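Long-range contacts in envelope glycoprotein (Bourbon virus, PDB 5ZKX), which probably mediates fusion of the viral envelope with the host-cell membrane, as a gp64-family (class III) fusion glycoprotein, here in its postfusion form: residues I46-Y51 with G186-L191; P77-L82 with E180-D185. All blocks are in the same frame, centred on the assembly; numbering follows the deposited sequence.

Overall arrangement
Both contacts lie on the same side of the chain's centre, with centres about 8 Å apart, and contact 2 is nested in the loop that contact 1 closes. Contact 1 is buried. It pairs two antiparallel strands, 44-58 and 188-192, through backbone hydrogen bonds and aromatic and aliphatic side chains. Contact 2 is partly buried and nearer the surface. It sets the start of helix 79-88 against strand 182-185, the next strand of that sheet, with no hydrogen bond between its segments. Its chemistry is a lysine chain over a phenylalanine ring. The contacts are tied by the salt bridge R49 NH1 to E81 OE2 (2.8 Å) and by L82 packing on S189.

Contact 1: residues I46-Y51 with G186-L191; sequences IGYRAY and GEFSYL
I46, G47 and Y48 pair with Y190, S189 and F188 as neighbouring strands of an antiparallel beta sheet. G47 and S189 form the hydrogen-bonded pair. G47 N donates to S189 O at 3.0 Å, in the carbonyl plane, and S189 N donates to G47 O at 2.7 Å. The tight part is the face carrying I46, Y48, F188 and Y190. Y48 CB sits over one face of the F188 ring, 3.5 Å from CD1, in a CH-pi contact. Y48 CG lies between the backbone N and the carbonyl carbon (chi1 69°), and the ring stands beside F188 while CB stays over its face. The two side chains point the same way, but their rings are oblique, planes 47° apart. I46 CG2 reaches the F188 ring at its edge. The same methyl lies 3.7 Å from Y190 CE1. Helix 422-437 packs on Y48 and F188 through S430. Toward E187 the pairing loosens. E187 precedes the strand and is partly exposed. R49 N still reaches E187 O, but at 3.2 Å and tilted 31° from the carbonyl plane. The E187 side chain, extended beyond CG, runs past A50. Its OE2 forms a salt bridge with R142 of strand 134-148, and its CD rests 3.5 Å from A50 CB.

Contact 2: residues P77-L82 with E180-D185; sequences PTKDEL and ETFWTD
F182 and K79 bury most of the surface here, and E180 adds the next share. The K79 side chain slides past F182 in the opposite direction and lies along one face of its ring. K79 CB stands 4.2 Å from the ring centroid, only 6° off the ring normal, in a CH-pi contact. K79 CG continues over the ring, 4.0 Å from F182 CD1. The fit follows from two torsions. F182 CG lies opposite the backbone N (chi1 165°), which sends the ring toward the helix. K79 CG is also anti to its backbone N (chi1 -160°), and the rest of the chain is fully extended.

The ring edge meets other groups. P77 O lies in the ring plane, 3.9 Å from F182 CZ. L82 CD2 is also near that plane, 4.3 Å from F182 CE1. P77 O in turn accepts a hydrogen bond from S189 OG, so this loop is held to the neighbouring strand as well.

The extended lysine ends beside E180. K79 CE is 3.7 Å from E180 OE2, and the two side chains meet at a slant. K79 NZ and E180 OE2 are 4.1 Å apart, beyond a salt bridge. Their opposite charges probably still attract weakly. E180 OE2 has a salt bridge to K83, one turn further along the helix, while E180 OE1 bonds to S193.

T78 and E81 set the start of the helix. E81 N donates to T78 OG1 at 3.2 Å, and T78 N donates to E81 OE1, meeting it from above the carboxylate plane. This reciprocal pair is a capping box, with T78 as N-cap, at the head of a helix packed against a beta strand.

Contact 1: residues I46-Y51 with G186-L191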
ATOM      1  N   ILE A  46       9.138  11.171  25.100  1.00 27.43           N
ATOM      2  CA  ILE A  46       9.814  12.200  24.321  1.00 30.95           C
ATOM      3  C   ILE A  46       9.480  13.547  24.937  1.00 28.92           C
ATOM      4  O   ILE A  46       8.303  13.857  25.161  1.00 28.35           O
ATOM      5  CB  ILE A  46       9.403  12.166  22.836  1.00 26.77           C
ATOM      6  CG1 ILE A  46       9.589  10.766  22.259  1.00 30.39           C
ATOM      7  CG2 ILE A  46      10.217  13.174  22.039  1.00 21.40           C
ATOM      8  CD1 ILE A  46       9.303  10.688  20.779  1.00 30.39           C
ATOM      9  N   GLY A  47      10.505  14.332  25.218  1.00 23.58           N
ATOM     10  CA  GLY A  47      10.317  15.665  25.762  1.00 21.95           C
ATOM     11  C   GLY A  47      11.230  16.658  25.086  1.00 21.77           C
ATOM     12  O   GLY A  47      12.407  16.383  24.854  1.00 22.65           O
ATOM     13  N   TYR A  48      10.675  17.818  24.757  1.00 21.06           N
ATOM     14  CA  TYR A  48      11.461  18.899  24.188  1.00 22.58           C
ATOM     15  C   TYR A  48      11.311  20.149  25.042  1.00 18.81           C
ATOM     16  O   TYR A  48      10.330  20.318  25.769  1.00 18.96           O
ATOM     17  CB  TYR A  48      11.060  19.190  22.734  1.00 19.31           C
ATOM     18  CG  TYR A  48       9.688  19.789  22.541  1.00 16.90           C
ATOM     19  CD1 TYR A  48       9.505  21.165  22.523  1.00 16.85           C
ATOM     20  CD2 TYR A  48       8.579  18.981  22.342  1.00 19.46           C
ATOM     21  CE1 TYR A  48       8.256  21.716  22.334  1.00 17.74           C
ATOM     22  CE2 TYR A  48       7.324  19.524  22.148  1.00 15.90           C
ATOM     23  CZ  TYR A  48       7.169  20.891  22.145  1.00 17.68           C
ATOM     24  OH  TYR A  48       5.923  21.440  21.952  1.00 20.03           O
ATOM     25  N   ARG A  49      12.314  21.017  24.951  1.00 22.59           N
ATOM     26  CA  ARG A  49      12.298  22.288  25.653  1.00 23.20           C
ATOM     27  C   ARG A  49      13.302  23.219  24.997  1.00 24.09           C
ATOM     28  O   ARG A  49      14.403  22.798  24.634  1.00 23.58           O
ATOM     29  CB  ARG A  49      12.627  22.125  27.141  1.00 26.31           C
ATOM     30  CG  ARG A  49      12.764  23.445  27.883  1.00 23.90           C
ATOM     31  CD  ARG A  49      12.941  23.232  29.372  1.00 27.72           C
ATOM     32  NE  ARG A  49      14.123  22.437  29.682  1.00 24.35           N
ATOM     33  CZ  ARG A  49      14.327  21.844  30.852  1.00 25.11           C
ATOM     34  NH1 ARG A  49      13.423  21.961  31.815  1.00 21.21           N
ATOM     35  NH2 ARG A  49      15.428  21.134  31.061  1.00 25.26           N
ATOM     36  N   ALA A  50      12.911  24.481  24.843  1.00 26.51           N
ATOM     37  CA  ALA A  50      13.800  25.513  24.333  1.00 26.94           C
ATOM     38  C   ALA A  50      13.306  26.860  24.842  1.00 29.04           C
ATOM     39  O   ALA A  50      12.207  26.977  25.389  1.00 24.79           O
ATOM     40  CB  ALA A  50      13.867  25.497  22.803  1.00 22.93           C
ATOM     41  N   TYR A  51      14.137  27.881  24.655  1.00 28.42           N
ATOM     42  CA  TYR A  51      13.743  29.234  25.005  1.00 26.18           C
ATOM     43  C   TYR A  51      14.251  30.213  23.957  1.00 24.18           C
ATOM     44  O   TYR A  51      15.359  30.070  23.431  1.00 26.02           O
ATOM     45  CB  TYR A  51      14.241  29.629  26.410  1.00 27.02           C
ATOM     46  CG  TYR A  51      15.744  29.730  26.591  1.00 24.54           C
ATOM     47  CD1 TYR A  51      16.426  30.897  26.273  1.00 23.55           C
ATOM     48  CD2 TYR A  51      16.473  28.672  27.121  1.00 27.94           C
ATOM     49  CE1 TYR A  51      17.790  30.999  26.450  1.00 23.93           C
ATOM     50  CE2 TYR A  51      17.841  28.768  27.305  1.00 26.52           C
ATOM     51  CZ  TYR A  51      18.493  29.936  26.968  1.00 27.37           C
ATOM     52  OH  TYR A  51      19.853  30.043  27.143  1.00 25.70           O
ATOM     53  N   GLY A 186      19.372  17.956  20.070  1.00 24.01           N
ATOM     54  CA  GLY A 186      18.899  19.329  19.987  1.00 22.51           C
ATOM     55  C   GLY A 186      17.919  19.642  21.098  1.00 23.03           C
ATOM     56  O   GLY A 186      18.248  19.572  22.287  1.00 29.62           O
ATOM     57  N   GLU A 187      16.689  19.994  20.711  1.00 28.79           N
ATOM     58  CA  GLU A 187      15.646  20.322  21.678  1.00 27.83           C
ATOM     59  C   GLU A 187      15.112  19.095  22.398  1.00 29.05           C
ATOM     60  O   GLU A 187      14.591  19.223  23.511  1.00 29.11           O
ATOM     61  CB  GLU A 187      14.477  21.020  20.979  1.00 28.78           C
ATOM     62  CG  GLU A 187      14.536  22.532  20.975  1.00 31.94           C
ATOM     63  CD  GLU A 187      13.381  23.156  20.207  1.00 32.90           C
ATOM     64  OE1 GLU A 187      13.638  23.868  19.213  1.00 33.41           O
ATOM     65  OE2 GLU A 187      12.216  22.934  20.593  1.00 35.02           O
ATOM     66  N   PHE A 188      15.222  17.921  21.791  1.00 25.75           N
ATOM     67  CA  PHE A 188      14.468  16.755  22.220  1.00 21.10           C
ATOM     68  C   PHE A 188      15.326  15.815  23.052  1.00 21.55           C
ATOM     69  O   PHE A 188      16.539  15.710  22.861  1.00 26.59           O
ATOM     70  CB  PHE A 188      13.906  16.005  21.012  1.00 20.99           C
ATOM     71  CG  PHE A 188      12.926  16.806  20.201  1.00 23.43           C
ATOM     72  CD1 PHE A 188      11.563  16.643  20.378  1.00 22.72           C
ATOM     73  CD2 PHE A 188      13.367  17.717  19.256  1.00 24.58           C
ATOM     74  CE1 PHE A 188      10.662  17.376  19.632  1.00 23.37           C
ATOM     75  CE2 PHE A 188      12.471  18.451  18.510  1.00 22.43           C
ATOM     76  CZ  PHE A 188      11.119  18.282  18.698  1.00 22.22           C
ATOM     77  N   SER A 189      14.671  15.133  23.985  1.00 20.70           N
ATOM     78  CA  SER A 189      15.266  14.054  24.756  1.00 25.16           C
ATOM     79  C   SER A 189      14.355  12.840  24.660  1.00 25.75           C
ATOM     80  O   SER A 189      13.128  12.962  24.741  1.00 18.72           O
ATOM     81  CB  SER A 189      15.476  14.451  26.225  1.00 25.63           C
ATOM     82  OG  SER A 189      16.580  15.330  26.364  1.00 25.70           O
ATOM     83  N   TYR A 190      14.961  11.669  24.478  1.00 25.00           N
ATOM     84  CA  TYR A 190      14.230  10.428  24.278  1.00 20.25           C
ATOM     85  C   TYR A 190      14.640   9.420  25.338  1.00 20.63           C
ATOM     86  O   TYR A 190      15.835   9.203  25.565  1.00 19.67           O
ATOM     87  CB  TYR A 190      14.487   9.856  22.888  1.00 17.11           C
ATOM     88  CG  TYR A 190      14.317  10.846  21.762  1.00 18.48           C
ATOM     89  CD1 TYR A 190      13.129  10.922  21.055  1.00 17.26           C
ATOM     90  CD2 TYR A 190      15.353  11.696  21.395  1.00 17.99           C
ATOM     91  CE1 TYR A 190      12.973  11.816  20.021  1.00 18.27           C
ATOM     92  CE2 TYR A 190      15.206  12.592  20.365  1.00 18.83           C
ATOM     93  CZ  TYR A 190      14.012  12.649  19.681  1.00 17.54           C
ATOM     94  OH  TYR A 190      13.859  13.543  18.647  1.00 22.66           O
ATOM     95  N   LEU A 191      13.649   8.803  25.976  1.00 20.69           N
ATOM     96  CA  LEU A 191      13.875   7.757  26.963  1.00 24.33           C
ATOM     97  C   LEU A 191      13.004   6.555  26.630  1.00 27.72           C
ATOM     98  O   LEU A 191      11.781   6.683  26.501  1.00 24.38           O
ATOM     99  CB  LEU A 191      13.569   8.253  28.375  1.00 21.15           C
ATOM    100  CG  LEU A 191      13.745   7.215  29.480  1.00 25.36           C
ATOM    101  CD1 LEU A 191      15.220   6.920  29.709  1.00 28.94           C
ATOM    102  CD2 LEU A 191      13.073   7.686  30.760  1.00 22.48           C
TER

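Contact 2: residues P77-L82 with E180-D185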
ATOM      1  N   PRO A  77      15.545  18.265  28.394  1.00 26.12           N
ATOM      2  CA  PRO A  77      15.489  17.841  29.797  1.00 22.84           C
ATOM      3  C   PRO A  77      16.461  16.709  30.086  1.00 23.26           C
ATOM      4  O   PRO A  77      16.853  15.951  29.198  1.00 28.35           O
ATOM      5  CB  PRO A  77      14.035  17.386  29.973  1.00 23.88           C
ATOM      6  CG  PRO A  77      13.555  17.093  28.590  1.00 22.52           C
ATOM      7  CD  PRO A  77      14.262  18.067  27.702  1.00 23.60           C
ATOM      8  N   THR A  78      16.861  16.612  31.350  1.00 35.57           N
ATOM      9  CA  THR A  78      17.707  15.515  31.785  1.00 34.33           C
ATOM     10  C   THR A  78      16.883  14.233  31.873  1.00 36.93           C
ATOM     11  O   THR A  78      15.666  14.225  31.670  1.00 33.77           O
ATOM     12  CB  THR A  78      18.352  15.835  33.131  1.00 34.49           C
ATOM     13  OG1 THR A  78      17.359  15.765  34.161  1.00 36.08           O
ATOM     14  CG2 THR A  78      18.954  17.230  33.112  1.00 35.50           C
ATOM     15  N   LYS A  79      17.566  13.131  32.192  1.00 43.07           N
ATOM     16  CA  LYS A  79      16.890  11.842  32.299  1.00 35.73           C
ATOM     17  C   LYS A  79      15.814  11.875  33.374  1.00 36.10           C
ATOM     18  O   LYS A  79      14.656  11.525  33.118  1.00 37.80           O
ATOM     19  CB  LYS A  79      17.911  10.744  32.588  1.00 33.15           C
ATOM     20  CG  LYS A  79      17.439   9.340  32.251  1.00 38.14           C
ATOM     21  CD  LYS A  79      18.518   8.318  32.582  1.00 46.01           C
ATOM     22  CE  LYS A  79      18.096   6.909  32.197  1.00 49.72           C
ATOM     23  NZ  LYS A  79      19.215   5.935  32.363  1.00 46.12           N
ATOM     24  N   ASP A  80      16.176  12.308  34.586  1.00 36.21           N
ATOM     25  CA  ASP A  80      15.205  12.356  35.677  1.00 35.85           C
ATOM     26  C   ASP A  80      14.125  13.397  35.423  1.00 34.53           C
ATOM     27  O   ASP A  80      12.970  13.195  35.812  1.00 37.49           O
ATOM     28  CB  ASP A  80      15.916  12.640  36.998  1.00 38.74           C
ATOM     29  CG  ASP A  80      17.150  11.775  37.190  1.00 49.93           C
ATOM     30  OD1 ASP A  80      17.134  10.603  36.753  1.00 49.11           O
ATOM     31  OD2 ASP A  80      18.138  12.267  37.777  1.00 55.56           O
ATOM     32  N   GLU A  81      14.481  14.511  34.780  1.00 33.18           N
ATOM     33  CA  GLU A  81      13.480  15.500  34.395  1.00 24.90           C
ATOM     34  C   GLU A  81      12.454  14.894  33.451  1.00 26.45           C
ATOM     35  O   GLU A  81      11.243  15.021  33.661  1.00 27.64           O
ATOM     36  CB  GLU A  81      14.161  16.699  33.737  1.00 27.30           C
ATOM     37  CG  GLU A  81      14.333  17.902  34.637  1.00 26.79           C
ATOM     38  CD  GLU A  81      14.889  19.095  33.895  1.00 26.89           C
ATOM     39  OE1 GLU A  81      16.013  18.996  33.356  1.00 27.28           O
ATOM     40  OE2 GLU A  81      14.196  20.132  33.840  1.00 29.12           O
ATOM     41  N   LEU A  82      12.927  14.229  32.396  1.00 29.15           N
ATOM     42  CA  LEU A  82      12.017  13.613  31.438  1.00 28.70           C
ATOM     43  C   LEU A  82      11.160  12.535  32.090  1.00 27.60           C
ATOM     44  O   LEU A  82      10.001  12.347  31.705  1.00 24.34           O
ATOM     45  CB  LEU A  82      12.816  13.037  30.272  1.00 31.42           C
ATOM     46  CG  LEU A  82      12.023  12.504  29.087  1.00 25.90           C
ATOM     47  CD1 LEU A  82      10.986  13.524  28.654  1.00 23.30           C
ATOM     48  CD2 LEU A  82      12.967  12.160  27.951  1.00 25.77           C
ATOM     49  N   GLU A 180      17.673   1.315  30.217  1.00 44.60           N
ATOM     50  CA  GLU A 180      16.871   2.505  29.909  1.00 41.94           C
ATOM     51  C   GLU A 180      17.579   3.452  28.936  1.00 39.35           C
ATOM     52  O   GLU A 180      18.022   4.540  29.300  1.00 50.49           O
ATOM     53  CB  GLU A 180      16.498   3.236  31.200  1.00 39.49           C
ATOM     54  CG  GLU A 180      15.147   2.844  31.759  1.00 40.63           C
ATOM     55  CD  GLU A 180      14.604   3.868  32.730  1.00 41.47           C
ATOM     56  OE1 GLU A 180      13.377   3.883  32.962  1.00 37.94           O
ATOM     57  OE2 GLU A 180      15.406   4.660  33.262  1.00 48.48           O
ATOM     58  N   THR A 181      17.713   2.991  27.695  1.00 39.45           N
ATOM     59  CA  THR A 181      18.368   3.791  26.663  1.00 40.82           C
ATOM     60  C   THR A 181      17.796   5.206  26.607  1.00 37.90           C
ATOM     61  O   THR A 181      16.595   5.403  26.399  1.00 35.67           O
ATOM     62  CB  THR A 181      18.245   3.104  25.296  1.00 36.29           C
ATOM     63  OG1 THR A 181      18.793   3.949  24.277  1.00 37.46           O
ATOM     64  CG2 THR A 181      16.805   2.801  24.968  1.00 37.03           C
ATOM     65  N   PHE A 182      18.675   6.185  26.819  1.00 29.42           N
ATOM     66  CA  PHE A 182      18.336   7.601  26.837  1.00 21.59           C
ATOM     67  C   PHE A 182      19.298   8.347  25.923  1.00 21.19           C
ATOM     68  O   PHE A 182      20.470   7.980  25.808  1.00 19.02           O
ATOM     69  CB  PHE A 182      18.409   8.164  28.269  1.00 20.58           C
ATOM     70  CG  PHE A 182      18.434   9.668  28.341  1.00 24.90           C
ATOM     71  CD1 PHE A 182      17.253  10.394  28.348  1.00 21.33           C
ATOM     72  CD2 PHE A 182      19.636  10.355  28.426  1.00 19.72           C
ATOM     73  CE1 PHE A 182      17.270  11.774  28.421  1.00 18.86           C
ATOM     74  CE2 PHE A 182      19.659  11.736  28.498  1.00 20.18           C
ATOM     75  CZ  PHE A 182      18.474  12.445  28.497  1.00 24.99           C
ATOM     76  N   TRP A 183      18.800   9.393  25.265  1.00 21.24           N
ATOM     77  CA  TRP A 183      19.666  10.225  24.441  1.00 21.77           C
ATOM     78  C   TRP A 183      18.997  11.569  24.186  1.00 22.68           C
ATOM     79  O   TRP A 183      17.820  11.778  24.493  1.00 21.70           O
ATOM     80  CB  TRP A 183      20.039   9.526  23.126  1.00 21.75           C
ATOM     81  CG  TRP A 183      19.014   9.592  22.038  1.00 20.75           C
ATOM     82  CD1 TRP A 183      18.918  10.535  21.060  1.00 21.80           C
ATOM     83  CD2 TRP A 183      17.957   8.654  21.797  1.00 22.47           C
ATOM     84  NE1 TRP A 183      17.862  10.251  20.228  1.00 18.77           N
ATOM     85  CE2 TRP A 183      17.255   9.102  20.659  1.00 19.67           C
ATOM     86  CE3 TRP A 183      17.535   7.484  22.434  1.00 21.54           C
ATOM     87  CZ2 TRP A 183      16.153   8.422  20.148  1.00 19.36           C
ATOM     88  CZ3 TRP A 183      16.440   6.810  21.926  1.00 19.11           C
ATOM     89  CH2 TRP A 183      15.761   7.281  20.794  1.00 23.50           C
ATOM     90  N   THR A 184      19.777  12.479  23.608  1.00 29.59           N
ATOM     91  CA  THR A 184      19.393  13.870  23.420  1.00 27.47           C
ATOM     92  C   THR A 184      19.783  14.312  22.017  1.00 24.36           C
ATOM     93  O   THR A 184      20.889  14.021  21.556  1.00 25.79           O
ATOM     94  CB  THR A 184      20.076  14.761  24.471  1.00 28.06           C
ATOM     95  OG1 THR A 184      19.363  14.679  25.711  1.00 36.67           O
ATOM     96  CG2 THR A 184      20.126  16.202  24.012  1.00 37.08           C
ATOM     97  N   ASP A 185      18.871  15.009  21.338  1.00 24.52           N
ATOM     98  CA  ASP A 185      19.133  15.543  20.000  1.00 28.32           C
ATOM     99  C   ASP A 185      18.527  16.941  19.929  1.00 26.50           C
ATOM    100  O   ASP A 185      17.316  17.087  19.745  1.00 27.24           O
ATOM    101  CB  ASP A 185      18.565  14.638  18.912  1.00 30.79           C
ATOM    102  CG  ASP A 185      19.160  14.921  17.538  1.00 32.56           C
ATOM    103  OD1 ASP A 185      19.699  16.028  17.328  1.00 35.21           O
ATOM    104  OD2 ASP A 185      19.086  14.033  16.663  1.00 32.68           O
TER